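Local coordinates for protein SAHS4 (Ramazzottius varieornatus, PDB 5Z4G) that binds zinc ions and, as a secreted heat-soluble tardigrade protein, probably acts as a molecular shield when water is scarce, at residues G33-W38 against Q143-N148. Residues are numbered along the deposited sequence; the frame is centred on the assembly and turned at random.
Sequences GTPENW and QTFTSN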
loop_
_atom_site.group_PDB
_atom_site.type_symbol
_atom_site.label_atom_id
_atom_site.label_comp_id
_atom_site.label_asym_id
_atom_site.label_seq_id
_atom_site.Cartn_x
_atom_site.Cartn_y
_atom_site.Cartn_z
ATOM N N GLY A 33 7.581 3.825 -14.233
ATOM C CA GLY A 33 6.411 3.415 -14.995
ATOM C C GLY A 33 5.173 3.223 -14.151
ATOM O O GLY A 33 5.178 3.478 -12.941
ATOM N N THR A 34 4.111 2.780 -14.812
ATOM C CA THR A 34 2.802 2.585 -14.201
ATOM C C THR A 34 2.604 1.121 -13.813
ATOM O O THR A 34 3.250 0.247 -14.385
ATOM C CB THR A 34 1.669 3.018 -15.157
ATOM O OG1 THR A 34 1.864 2.413 -16.442
ATOM C CG2 THR A 34 1.647 4.532 -15.301
ATOM N N PRO A 35 1.717 0.845 -12.830
ATOM C CA PRO A 35 1.454 -0.545 -12.450
ATOM C C PRO A 35 0.989 -1.396 -13.631
ATOM O O PRO A 35 0.386 -0.869 -14.574
ATOM C CB PRO A 35 0.321 -0.407 -11.434
ATOM C CG PRO A 35 0.585 0.914 -10.802
ATOM C CD PRO A 35 0.985 1.783 -11.958
ATOM N N GLU A 36 1.312 -2.687 -13.594
ATOM C CA GLU A 36 0.750 -3.658 -14.533
ATOM C C GLU A 36 -0.772 -3.602 -14.465
ATOM O O GLU A 36 -1.348 -3.562 -13.369
ATOM C CB GLU A 36 1.241 -5.069 -14.215
ATOM C CG GLU A 36 2.195 -5.657 -15.245
ATOM C CD GLU A 36 2.294 -7.175 -15.165
ATOM O OE1 GLU A 36 3.421 -7.701 -15.277
ATOM O OE2 GLU A 36 1.254 -7.849 -14.988
ATOM N N ASN A 37 -1.405 -3.561 -15.642
ATOM C CA ASN A 37 -2.865 -3.482 -15.782
ATOM C C ASN A 37 -3.491 -2.173 -15.239
ATOM O O ASN A 37 -4.690 -2.119 -14.947
ATOM C CB ASN A 37 -3.529 -4.731 -15.165
ATOM C CG ASN A 37 -4.840 -5.092 -15.831
ATOM O OD1 ASN A 37 -5.012 -4.909 -17.036
ATOM N ND2 ASN A 37 -5.767 -5.632 -15.049
ATOM N N TRP A 38 -2.677 -1.121 -15.127
ATOM C CA TRP A 38 -3.121 0.174 -14.600
ATOM C C TRP A 38 -4.329 0.774 -15.310
ATOM O O TRP A 38 -5.251 1.249 -14.641
ATOM C CB TRP A 38 -1.967 1.182 -14.586
ATOM C CG TRP A 38 -2.273 2.498 -13.908
ATOM C CD1 TRP A 38 -2.229 3.736 -14.481
ATOM C CD2 TRP A 38 -2.652 2.702 -12.535
ATOM N NE1 TRP A 38 -2.549 4.701 -13.553
ATOM C CE2 TRP A 38 -2.809 4.098 -12.351
ATOM C CE3 TRP A 38 -2.871 1.844 -11.440
ATOM C CZ2 TRP A 38 -3.186 4.659 -11.118
ATOM C CZ3 TRP A 38 -3.247 2.403 -10.208
ATOM C CH2 TRP A 38 -3.394 3.801 -10.061
ATOM N N GLN A 143 3.430 -5.275 -5.038
ATOM C CA GLN A 143 2.189 -4.807 -4.420
ATOM C C GLN A 143 1.048 -5.105 -5.391
ATOM O O GLN A 143 0.988 -4.544 -6.479
ATOM C CB GLN A 143 2.292 -3.308 -4.121
ATOM C CG GLN A 143 1.041 -2.669 -3.523
ATOM C CD GLN A 143 1.086 -1.145 -3.550
ATOM O OE1 GLN A 143 1.584 -0.543 -4.503
ATOM N NE2 GLN A 143 0.538 -0.515 -2.519
ATOM N N THR A 144 0.171 -6.016 -5.005
ATOM C CA THR A 144 -0.943 -6.417 -5.850
ATOM C C THR A 144 -2.189 -5.787 -5.247
ATOM O O THR A 144 -2.375 -5.827 -4.039
ATOM C CB THR A 144 -1.031 -7.965 -5.905
ATOM O OG1 THR A 144 0.217 -8.497 -6.363
ATOM C CG2 THR A 144 -2.118 -8.454 -6.840
ATOM N N PHE A 145 -3.041 -5.188 -6.072
ATOM C CA PHE A 145 -4.260 -4.556 -5.568
ATOM C C PHE A 145 -5.449 -4.898 -6.447
ATOM O O PHE A 145 -5.365 -4.800 -7.675
ATOM C CB PHE A 145 -4.099 -3.032 -5.403
ATOM C CG PHE A 145 -3.337 -2.365 -6.511
ATOM C CD1 PHE A 145 -1.943 -2.246 -6.443
ATOM C CD2 PHE A 145 -4.005 -1.819 -7.609
ATOM C CE1 PHE A 145 -1.237 -1.617 -7.456
ATOM C CE2 PHE A 145 -3.297 -1.196 -8.623
ATOM C CZ PHE A 145 -1.916 -1.095 -8.546
ATOM N N THR A 146 -6.543 -5.302 -5.806
ATOM C CA THR A 146 -7.753 -5.708 -6.516
ATOM C C THR A 146 -8.930 -4.907 -6.002
ATOM O O THR A 146 -9.131 -4.818 -4.790
ATOM C CB THR A 146 -8.015 -7.218 -6.348
ATOM O OG1 THR A 146 -6.853 -7.944 -6.772
ATOM C CG2 THR A 146 -9.248 -7.681 -7.169
ATOM N N SER A 147 -9.706 -4.343 -6.925
ATOM C CA SER A 147 -10.922 -3.623 -6.572
ATOM C C SER A 147 -11.915 -3.727 -7.710
ATOM O O SER A 147 -11.533 -3.583 -8.877
ATOM C CB SER A 147 -10.615 -2.154 -6.269
ATOM O OG SER A 147 -11.764 -1.516 -5.748
ATOM N N ASN A 148 -13.180 -3.987 -7.370
ATOM C CA ASN A 148 -14.258 -4.125 -8.373
ATOM C C ASN A 148 -13.887 -5.145 -9.450
ATOM O O ASN A 148 -14.198 -4.968 -10.645
ATOM C CB ASN A 148 -14.607 -2.765 -9.010
ATOM C CG ASN A 148 -15.323 -1.820 -8.055
ATOM O OD1 ASN A 148 -15.807 -2.216 -6.994
ATOM N ND2 ASN A 148 -15.397 -0.553 -8.445
#
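Phe145 meets Pro35 and Trp38 through the far end of its ring, and the contact is wholly apolar. The closest approach is Phe145 CZ to Pro35 CB at 3.7 Å; Pro35 CG follows at 3.9 Å from the same CZ. Both proline carbons therefore arrive at the rim of the phenyl ring, near its plane, rather than over a face. The second apolar pair is between aromatic rings: Phe145 CE2 stands 3.9 Å from Trp38 CZ3, at the edge of the indole and near the indole plane. Phe145 chi1 of 40° sets CG between the backbone N and the carbonyl carbon, from where the ring extends to the loop although the loop and strand backbones stay apart, the nearest CA atoms, those of Pro35 and Gln143, being 9.1 Å from each other.

Within the loop, a type II beta turn from Pro35 to Trp38, closed by the backbone hydrogen bond from Trp38 N to Pro35 O (3.1 Å), brings the two partners together. With chi1 at -173° Trp38 CG lies anti to the backbone N, which carries the indole out beside the proline, where its CZ3 edge meets Phe145. Pro35 CD lies 3.6 Å above the plane of the indole, displaced toward its rim. Replacing Phe145 by an alanine removes the ring, and Pro35 CB and Trp38 CZ3 would probably lose their apolar neighbour, with a gap opened between turn and strand.

Phe145 also packs edge-to-face with Phe41 of helix 38-44 and touches Val132 of strand 128-137, while Trp38 meets Tyr55. The contact thus joins the turn leading from strand 26-30 into helix 38-44 with strand 140-147, consistent with the helical lid over the beta-barrel of fatty-acid-binding-protein relatives.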